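Local coordinates for protein periplasmic chaperone Spy (Escherichia coli, PDB 5WO2) that acts as an ATP-independent periplasmic chaperone, a homodimer that limits protein aggregation and lets substrate proteins fold while they are bound to it, at residues Ala36-Asp39 with Ile40-Asp44; Glu52-Ile55 with Ala56-Glu60; Leu67-Met70 with Glu71-Lys75. All coordinates share one frame; numbering follows the deposited sequence.

How the contacts relate
The three contacts follow one another along the chain. Contact 1 covers the C-terminal end of helix 32-41 and the first residues after it; contacts 2 and 3 are two places on the long helix 48-77, with centres about 22 Å apart and no touch between them. Contacts 1 and 2 do touch, their centres about 14 Å apart: Q54 lies against A36, M37 and I40, so the short helix rests on the long one. Contact 3 is about 33 Å from contact 1 (centre to centre). All three reach the second subunit, so the contacts lie along the interface of the homodimer, whose shape is an elongated cradle.

Contact 1. Residues Ala36-Asp39 with Ile40-Asp44; sequences AMHD and IIASD. With ZN (zinc ion), chain R; ZN (zinc ion), chain X; IMD (imidazole), chain Q.
A42 and H38 meet where helix 32-41 ends in an inverse gamma turn centred on A42 and closed by a weak bond from S43 N to I41 O. In the last helical bond A42 N reaches H38 O at 2.8 Å with an N-H...O angle of 174°. A water donates to both D39 O and A42 O, bridging the two carbonyls at the helix end. This C-terminal end lies on the dimer interface: ND2 of N74 and of N78, both of the second subunit, donate to S43 O, and that N74 ND2 also donates to I40 O. The H38 imidazole, its CG anti to the backbone N (chi1 -166°), carries ND1 to a zinc ion at 2.0 Å, and NE2 is hydrogen-bonded to N89 of the second subunit, so both ring nitrogens are held. That zinc also takes E93 of the second subunit and N3 of a bound imidazole, whose N1 bonds to D39 OD1 at 3.0 Å. Elsewhere on the helix, M37 runs extended and its CE meets I41 CD1 at 4.0 Å. Past the turn, D44 binds a separate zinc ion, by OD2 at 2.0 Å and more distantly by OD1.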
ATOM      1  N   ALA B  36      -2.112  12.576   9.942  1.00 41.10           N
ATOM      2  CA  ALA B  36      -0.869  13.297   9.730  1.00 39.66           C
ATOM      3  C   ALA B  36      -0.650  13.576   8.236  1.00 37.68           C
ATOM      4  O   ALA B  36      -0.235  14.679   7.862  1.00 39.26           O
ATOM      5  CB  ALA B  36       0.316  12.507  10.314  1.00 41.92           C
ATOM      6  N   MET B  37      -0.906  12.582   7.390  1.00 37.14           N
ATOM      7  CA  MET B  37      -0.826  12.789   5.945  1.00 35.07           C
ATOM      8  C   MET B  37      -1.787  13.880   5.509  1.00 34.84           C
ATOM      9  O   MET B  37      -1.458  14.786   4.722  1.00 34.16           O
ATOM     10  CB  MET B  37      -1.160  11.500   5.198  1.00 37.37           C
ATOM     11  CG  MET B  37      -0.992  11.648   3.697  1.00 37.55           C
ATOM     12  SD  MET B  37      -1.201  10.139   2.773  1.00 68.42           S
ATOM     13  CE  MET B  37      -0.640  10.690   1.164  1.00 57.24           C
ATOM     14  N   HIS B  38      -3.007  13.781   6.004  1.00 34.85           N
ATOM     15  CA  HIS B  38      -3.993  14.798   5.675  1.00 34.58           C
ATOM     16  C   HIS B  38      -3.489  16.178   6.031  1.00 33.49           C
ATOM     17  O   HIS B  38      -3.586  17.117   5.214  1.00 31.80           O
ATOM     18  CB  HIS B  38      -5.293  14.519   6.404  1.00 34.46           C
ATOM     19  CG  HIS B  38      -6.454  15.309   5.892  1.00 31.99           C
ATOM     20  ND1 HIS B  38      -7.681  15.273   6.506  1.00 32.38           N
ATOM     21  CD2 HIS B  38      -6.571  16.185   4.863  1.00 29.68           C
ATOM     22  CE1 HIS B  38      -8.530  16.037   5.847  1.00 31.97           C
ATOM     23  NE2 HIS B  38      -7.886  16.608   4.839  1.00 30.69           N
ATOM     24  N   ASP B  39      -2.908  16.321   7.229  1.00 35.64           N
ATOM     25  CA  ASP B  39      -2.502  17.638   7.683  1.00 35.61           C
ATOM     26  C   ASP B  39      -1.289  18.169   6.902  1.00 35.68           C
ATOM     27  O   ASP B  39      -1.064  19.370   6.865  1.00 39.51           O
ATOM     28  CB  ASP B  39      -2.229  17.613   9.214  1.00 37.17           C
ATOM     29  CG  ASP B  39      -3.534  17.432  10.024  1.00 39.05           C
ATOM     30  OD1 ASP B  39      -4.587  17.600   9.381  1.00 41.30           O
ATOM     31  OD2 ASP B  39      -3.555  17.085  11.234  1.00 39.60           O
ATOM     32  N   ILE B  40      -0.531  17.286   6.267  1.00 32.95           N
ATOM     33  CA  ILE B  40       0.597  17.703   5.426  1.00 32.68           C
ATOM     34  C   ILE B  40       0.093  18.182   4.071  1.00 29.65           C
ATOM     35  O   ILE B  40       0.592  19.162   3.520  1.00 29.84           O
ATOM     36  CB  ILE B  40       1.583  16.536   5.248  1.00 36.63           C
ATOM     37  CG1 ILE B  40       2.405  16.400   6.542  1.00 43.09           C
ATOM     38  CG2 ILE B  40       2.517  16.756   4.062  1.00 36.29           C
ATOM     39  CD1 ILE B  40       2.944  15.067   6.728  1.00 47.24           C
ATOM     40  N   ILE B  41      -0.924  17.501   3.563  1.00 27.56           N
ATOM     41  CA  ILE B  41      -1.518  17.866   2.294  1.00 29.57           C
ATOM     42  C   ILE B  41      -2.322  19.162   2.412  1.00 28.64           C
ATOM     43  O   ILE B  41      -2.159  20.042   1.601  1.00 29.99           O
ATOM     44  CB  ILE B  41      -2.402  16.740   1.769  1.00 32.42           C
ATOM     45  CG1 ILE B  41      -1.505  15.545   1.430  1.00 36.10           C
ATOM     46  CG2 ILE B  41      -3.283  17.244   0.604  1.00 34.72           C
ATOM     47  CD1 ILE B  41      -2.268  14.292   1.031  1.00 39.43           C
ATOM     48  N   ALA B  42      -3.184  19.266   3.417  1.00 31.54           N
ATOM     49  CA  ALA B  42      -4.037  20.448   3.633  1.00 34.22           C
ATOM     50  C   ALA B  42      -3.325  21.505   4.449  1.00 39.90           C
ATOM     51  O   ALA B  42      -3.726  21.787   5.591  1.00 45.51           O
ATOM     52  CB  ALA B  42      -5.309  20.058   4.355  1.00 34.44           C
ATOM     53  N   SER B  43      -2.228  22.023   3.916  1.00 38.90           N
ATOM     54  CA  SER B  43      -1.386  22.985   4.621  1.00 37.73           C
ATOM     55  C   SER B  43      -0.997  24.041   3.612  1.00 34.75           C
ATOM     56  O   SER B  43      -0.881  23.722   2.441  1.00 32.55           O
ATOM     57  CB  SER B  43      -0.134  22.337   5.204  1.00 39.20           C
ATOM     58  OG  SER B  43       0.678  23.358   5.714  1.00 43.64           O
ATOM     59  N   ASP B  44      -0.774  25.287   4.053  1.00 35.00           N
ATOM     60  CA  ASP B  44      -0.504  26.365   3.123  1.00 34.14           C
ATOM     61  C   ASP B  44       0.824  26.174   2.388  1.00 33.90           C
ATOM     62  O   ASP B  44       1.020  26.723   1.308  1.00 34.83           O
ATOM     63  CB  ASP B  44      -0.491  27.737   3.824  1.00 43.30           C
ATOM     64  CG  ASP B  44      -1.900  28.265   4.158  1.00 48.27           C
ATOM     65  OD1 ASP B  44      -2.897  27.633   3.753  1.00 46.76           O
ATOM     66  OD2 ASP B  44      -2.022  29.338   4.823  1.00 53.52           O
TER
HETATM   67 ZN    ZN R 202      -8.424  14.062   7.950  0.71 25.23          ZN
HETATM   68 ZN    ZN X 208      -4.001  29.411   5.297  1.00121.58          ZN
HETATM   69  N1  IMD Q 201      -6.527  15.657  10.518  1.00 37.52           N
HETATM   70  C2  IMD Q 201      -7.168  14.984   9.555  1.00 35.95           C
HETATM   71  N3  IMD Q 201      -8.444  14.826   9.918  1.00 34.78           N
HETATM   72  C4  IMD Q 201      -8.608  15.345  11.152  1.00 33.92           C
HETATM   73  C5  IMD Q 201      -7.390  15.849  11.533  1.00 35.29           C
HETATM   74  O   HOH W   1      -2.358  21.316   8.089  1.00 49.12           O

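Contact 2. Residues Glu52-Ile55 with Ala56-Glu60; sequences EAQI and AKMEE
Q54 and M58, one helical turn apart, make the crowded side of this contact, the side facing helix 32-41. The bend of Q54 at chi2 (-85°) turns its amide toward that helix, where NE2 bonds to E33 O; OE1 is buried without a partner in the model. The modelled distance from Q54 NE2 to M58 SD is too short to be real packing, and M58 is deposited in two conformers, so the detail there is doubtful. The backbone beneath is regular alpha-helix, part of the long helix 48-77 of the cradle: A56 N bonds to E52 O at 3.0 Å and M58 N to Q54 O at 2.9 Å. The I55 side chain packs on L67 of the second subunit, while E52 OE2 pairs with K63 and E59 OE1 with R62, both of the second subunit, in salt bridges. The I55 carbonyl accepts E59 N at 3.0 Å, and a water links that carbonyl to E59 OE2, lying 2.7 Å from the carboxylate oxygen. A53, A56 and K57 line the exposed side, where a salt bridge from K57 NZ to E60 OE2 rests on one of two deposited conformers of E60 and is therefore doubtful.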
ATOM      1  N   GLU B  52       8.746  13.849   5.635  1.00 27.86           N
ATOM      2  CA  GLU B  52       9.669  12.736   5.816  1.00 26.55           C
ATOM      3  C   GLU B  52       9.381  11.988   7.125  1.00 25.70           C
ATOM      4  O   GLU B  52       9.486  10.753   7.182  1.00 24.71           O
ATOM      5  CB  GLU B  52      11.109  13.210   5.792  1.00 27.07           C
ATOM      6  CG  GLU B  52      11.544  13.661   4.392  1.00 30.60           C
ATOM      7  CD  GLU B  52      12.982  14.200   4.340  1.00 31.47           C
ATOM      8  OE1 GLU B  52      13.332  15.094   5.133  1.00 32.94           O
ATOM      9  OE2 GLU B  52      13.732  13.761   3.448  1.00 33.89           O
ATOM     10  N   ALA B  53       9.032  12.727   8.182  1.00 26.40           N
ATOM     11  CA  ALA B  53       8.736  12.053   9.434  1.00 27.38           C
ATOM     12  C   ALA B  53       7.485  11.170   9.341  1.00 25.96           C
ATOM     13  O   ALA B  53       7.453  10.051   9.874  1.00 25.42           O
ATOM     14  CB  ALA B  53       8.598  13.085  10.581  1.00 27.41           C
ATOM     15  N   GLN B  54       6.491  11.658   8.618  1.00 26.72           N
ATOM     16  CA  GLN B  54       5.238  10.920   8.374  1.00 27.04           C
ATOM     17  C   GLN B  54       5.528   9.666   7.599  1.00 27.38           C
ATOM     18  O   GLN B  54       5.040   8.584   7.947  1.00 27.87           O
ATOM     19  CB  GLN B  54       4.221  11.777   7.606  1.00 32.14           C
ATOM     20  CG  GLN B  54       2.812  11.194   7.617  1.00 39.56           C
ATOM     21  CD  GLN B  54       2.557  10.167   6.520  1.00 47.13           C
ATOM     22  OE1 GLN B  54       3.303  10.095   5.532  1.00 48.51           O
ATOM     23  NE2 GLN B  54       1.488   9.363   6.687  1.00 51.37           N
ATOM     24  N   ILE B  55       6.383   9.779   6.586  1.00 25.60           N
ATOM     25  CA  ILE B  55       6.737   8.615   5.784  1.00 26.34           C
ATOM     26  C   ILE B  55       7.467   7.556   6.629  1.00 23.48           C
ATOM     27  O   ILE B  55       7.139   6.358   6.605  1.00 25.54           O
ATOM     28  CB  ILE B  55       7.594   9.029   4.560  1.00 24.20           C
ATOM     29  CG1 ILE B  55       6.753   9.841   3.571  1.00 25.86           C
ATOM     30  CG2 ILE B  55       8.261   7.785   3.876  1.00 28.43           C
ATOM     31  CD1 ILE B  55       7.592  10.528   2.550  1.00 27.84           C
ATOM     32  N   ALA B  56       8.421   7.989   7.441  1.00 23.93           N
ATOM     33  CA  ALA B  56       9.138   7.083   8.331  1.00 22.76           C
ATOM     34  C   ALA B  56       8.192   6.397   9.311  1.00 24.18           C
ATOM     35  O   ALA B  56       8.343   5.200   9.611  1.00 22.80           O
ATOM     36  CB  ALA B  56      10.187   7.845   9.061  1.00 23.90           C
ATOM     37  N   LYS B  57       7.217   7.126   9.832  1.00 26.74           N
ATOM     38  CA  LYS B  57       6.279   6.508  10.752  1.00 31.54           C
ATOM     39  C   LYS B  57       5.422   5.463  10.016  1.00 30.26           C
ATOM     40  O   LYS B  57       5.145   4.367  10.547  1.00 33.76           O
ATOM     41  CB  LYS B  57       5.431   7.577  11.424  1.00 35.27           C
ATOM     42  CG  LYS B  57       4.394   7.021  12.394  1.00 44.47           C
ATOM     43  CD  LYS B  57       4.391   7.789  13.741  1.00 51.80           C
ATOM     44  CE  LYS B  57       3.870   6.907  14.928  1.00 58.77           C
ATOM     45  NZ  LYS B  57       4.696   5.676  15.167  1.00 58.83           N
ATOM     46  N   MET B  58       5.029   5.775   8.787  0.62 31.15           N
ATOM     47  CA  MET B  58       4.248   4.828   8.013  0.62 31.75           C
ATOM     48  C   MET B  58       5.040   3.549   7.710  0.62 27.23           C
ATOM     49  O   MET B  58       4.437   2.484   7.598  0.62 28.93           O
ATOM     50  CB  MET B  58       3.774   5.472   6.731  0.62 32.30           C
ATOM     51  CG  MET B  58       2.778   6.576   6.993  0.62 35.93           C
ATOM     52  SD  MET B  58       2.308   7.372   5.458  0.62 51.09           S
ATOM     53  CE  MET B  58       1.365   6.057   4.704  0.62 47.10           C
ATOM     54  N   GLU B  59       6.378   3.631   7.631  1.00 28.24           N
ATOM     55  CA  GLU B  59       7.207   2.431   7.429  1.00 27.20           C
ATOM     56  C   GLU B  59       7.020   1.405   8.577  1.00 28.40           C
ATOM     57  O   GLU B  59       7.077   0.177   8.347  1.00 27.53           O
ATOM     58  CB  GLU B  59       8.697   2.779   7.290  1.00 27.28           C
ATOM     59  CG  GLU B  59       9.097   3.469   6.002  1.00 30.17           C
ATOM     60  CD  GLU B  59       9.032   2.553   4.764  1.00 31.57           C
ATOM     61  OE1 GLU B  59       9.393   1.346   4.866  1.00 32.99           O
ATOM     62  OE2 GLU B  59       8.663   3.055   3.686  1.00 34.04           O
ATOM     63  N   GLU B  60       6.733   1.863   9.792  1.00 28.68           N
ATOM     64  CA  GLU B  60       6.418   0.982  10.921  0.51 31.44           C
ATOM     65  C   GLU B  60       5.201   0.124  10.642  1.00 30.32           C
ATOM     66  O   GLU B  60       5.164  -1.071  10.868  1.00 30.10           O
ATOM     67  CB  GLU B  60       6.136   1.799  12.187  0.51 32.68           C
ATOM     68  CG  GLU B  60       7.276   2.679  12.624  0.51 33.02           C
ATOM     69  CD  GLU B  60       7.071   3.244  14.026  0.51 34.76           C
ATOM     70  OE1 GLU B  60       7.738   4.227  14.349  0.51 34.35           O
ATOM     71  OE2 GLU B  60       6.265   2.691  14.813  0.51 37.20           O
TER
HETATM   72  O   HOH W   2       6.288   4.349   4.164  1.00 60.60           O

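Contact 3. Residues Leu67-Met70 with Glu71-Lys75; sequences LAHM and ETQNK. With ZN (zinc ion), chain Y; ZN (zinc ion), chain V.
A68 O takes two hydrogen bonds from T72, one from T72 N at 2.9 Å and one from T72 OG1 at 2.8 Å, the two donors arriving from opposite faces of the carbonyl plane. The hydroxyl gets there because T72 OG1 stands beside its own backbone N (chi1 -63°). On the next carbonyls round, Q73 N bonds to H69 O and N74 N to M70 O, each at 2.9 Å. Charge and water come next: the extended E71 side chain lies beside K75, whose NZ makes a weak salt-bridge bond to E71 OE2, while a water bridges E71 OE1 and, weakly, L67 O. The ring contact is a CH-pi one. Q73 CG sits over one face of the H69 imidazole, 4.0 Å from its centroid and 17° off the ring normal, and the planes of the Q73 amide and the H69 ring are 20° apart. Metal bonds complete the set, with ND1 of H69 on one zinc ion at 2.2 Å and NE2 on a second, shared with the C-terminal carboxylate of T97, at 1.9 Å. T72 packs on I18 and M19 of helix 9-21, while M70 packs on Q54 and N74 on F46, both residues of the second subunit. This zinc-bridging histidine thus sits on the long interface helix 48-77 of the all-helical cradle of the CpxP/Spy (LTXXQ) family.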
ATOM      1  N   LEU B  67       4.651  -8.098   7.140  1.00 27.53           N
ATOM      2  CA  LEU B  67       5.053  -9.323   7.804  1.00 26.31           C
ATOM      3  C   LEU B  67       3.843 -10.216   8.048  1.00 29.42           C
ATOM      4  O   LEU B  67       3.928 -11.442   7.941  1.00 29.68           O
ATOM      5  CB  LEU B  67       5.750  -9.044   9.145  1.00 29.07           C
ATOM      6  CG  LEU B  67       7.166  -8.492   9.095  1.00 28.71           C
ATOM      7  CD1 LEU B  67       7.690  -8.104  10.517  1.00 34.50           C
ATOM      8  CD2 LEU B  67       8.023  -9.668   8.503  1.00 32.77           C
ATOM      9  N   ALA B  68       2.726  -9.625   8.430  1.00 30.39           N
ATOM     10  CA  ALA B  68       1.548 -10.449   8.746  1.00 33.83           C
ATOM     11  C   ALA B  68       1.038 -11.078   7.460  1.00 33.16           C
ATOM     12  O   ALA B  68       0.682 -12.254   7.427  1.00 33.83           O
ATOM     13  CB  ALA B  68       0.472  -9.631   9.392  1.00 37.73           C
ATOM     14  N   HIS B  69       1.040 -10.294   6.386  1.00 30.87           N
ATOM     15  CA  HIS B  69       0.522 -10.762   5.091  1.00 32.67           C
ATOM     16  C   HIS B  69       1.382 -11.888   4.540  1.00 31.57           C
ATOM     17  O   HIS B  69       0.870 -12.928   4.116  1.00 33.83           O
ATOM     18  CB  HIS B  69       0.485  -9.627   4.065  1.00 32.66           C
ATOM     19  CG  HIS B  69      -0.092 -10.027   2.736  1.00 36.46           C
ATOM     20  ND1 HIS B  69      -1.434 -10.300   2.558  1.00 42.27           N
ATOM     21  CD2 HIS B  69       0.487 -10.201   1.520  1.00 35.32           C
ATOM     22  CE1 HIS B  69      -1.656 -10.615   1.293  1.00 43.10           C
ATOM     23  NE2 HIS B  69      -0.508 -10.560   0.640  1.00 38.48           N
ATOM     24  N   MET B  70       2.698 -11.700   4.539  1.00 28.91           N
ATOM     25  CA  MET B  70       3.565 -12.773   4.027  1.00 28.09           C
ATOM     26  C   MET B  70       3.495 -13.983   4.913  1.00 28.65           C
ATOM     27  O   MET B  70       3.552 -15.094   4.384  1.00 29.04           O
ATOM     28  CB  MET B  70       5.014 -12.303   3.841  1.00 26.79           C
ATOM     29  CG  MET B  70       5.097 -11.189   2.727  1.00 25.11           C
ATOM     30  SD  MET B  70       6.814 -10.917   2.207  1.00 39.84           S
ATOM     31  CE  MET B  70       7.224  -9.818   3.479  1.00 33.12           C
ATOM     32  N   GLU B  71       3.354 -13.801   6.237  1.00 29.77           N
ATOM     33  CA  GLU B  71       3.338 -14.967   7.098  1.00 33.21           C
ATOM     34  C   GLU B  71       2.081 -15.747   6.824  1.00 34.53           C
ATOM     35  O   GLU B  71       2.123 -16.971   6.758  1.00 36.46           O
ATOM     36  CB  GLU B  71       3.418 -14.633   8.584  1.00 34.65           C
ATOM     37  CG  GLU B  71       3.418 -15.906   9.441  1.00 40.17           C
ATOM     38  CD  GLU B  71       3.925 -15.732  10.866  1.00 46.39           C
ATOM     39  OE1 GLU B  71       4.190 -14.607  11.302  1.00 47.00           O
ATOM     40  OE2 GLU B  71       4.060 -16.758  11.575  1.00 51.43           O
ATOM     41  N   THR B  72       0.970 -15.045   6.656  1.00 34.87           N
ATOM     42  CA  THR B  72      -0.320 -15.668   6.369  1.00 37.60           C
ATOM     43  C   THR B  72      -0.278 -16.421   5.039  1.00 36.20           C
ATOM     44  O   THR B  72      -0.692 -17.570   4.972  1.00 37.69           O
ATOM     45  CB  THR B  72      -1.439 -14.601   6.368  1.00 40.96           C
ATOM     46  OG1 THR B  72      -1.523 -14.027   7.678  1.00 44.50           O
ATOM     47  CG2 THR B  72      -2.782 -15.186   6.038  1.00 42.45           C
ATOM     48  N   GLN B  73       0.235 -15.791   3.988  1.00 32.87           N
ATOM     49  CA  GLN B  73       0.315 -16.463   2.701  1.00 33.54           C
ATOM     50  C   GLN B  73       1.241 -17.680   2.732  1.00 32.20           C
ATOM     51  O   GLN B  73       0.981 -18.701   2.088  1.00 33.09           O
ATOM     52  CB  GLN B  73       0.784 -15.492   1.641  1.00 32.16           C
ATOM     53  CG  GLN B  73      -0.225 -14.348   1.418  1.00 34.91           C
ATOM     54  CD  GLN B  73      -1.510 -14.849   0.838  1.00 41.50           C
ATOM     55  OE1 GLN B  73      -1.508 -15.524  -0.191  1.00 44.42           O
ATOM     56  NE2 GLN B  73      -2.618 -14.563   1.510  1.00 44.29           N
ATOM     57  N   ASN B  74       2.341 -17.571   3.470  1.00 31.81           N
ATOM     58  CA  ASN B  74       3.229 -18.713   3.662  1.00 31.66           C
ATOM     59  C   ASN B  74       2.494 -19.852   4.370  1.00 34.97           C
ATOM     60  O   ASN B  74       2.650 -21.020   4.021  1.00 36.40           O
ATOM     61  CB  ASN B  74       4.469 -18.291   4.464  1.00 32.35           C
ATOM     62  CG  ASN B  74       5.438 -19.411   4.676  1.00 35.25           C
ATOM     63  OD1 ASN B  74       5.349 -20.156   5.664  1.00 37.56           O
ATOM     64  ND2 ASN B  74       6.370 -19.565   3.746  1.00 36.75           N
ATOM     65  N   LYS B  75       1.687 -19.517   5.367  1.00 36.30           N
ATOM     66  CA  LYS B  75       1.000 -20.578   6.105  1.00 41.62           C
ATOM     67  C   LYS B  75       0.014 -21.280   5.174  1.00 42.72           C
ATOM     68  O   LYS B  75      -0.186 -22.487   5.246  1.00 44.16           O
ATOM     69  CB  LYS B  75       0.288 -20.017   7.332  1.00 45.34           C
ATOM     70  CG  LYS B  75       1.219 -19.777   8.525  1.00 49.51           C
ATOM     71  CD  LYS B  75       0.455 -19.303   9.767  1.00 54.77           C
ATOM     72  CE  LYS B  75       1.387 -18.711  10.786  1.00 57.57           C
ATOM     73  NZ  LYS B  75       2.612 -19.551  10.993  1.00 60.28           N
TER
HETATM   74 ZN    ZN Y 209      -2.965 -10.314   4.179  1.00109.00          ZN
HETATM   75 ZN    ZN V 206      -0.429 -10.981  -1.230  0.60 34.41          ZN
HETATM   76  O   HOH W   3       4.837 -12.245  10.699  1.00 45.04           O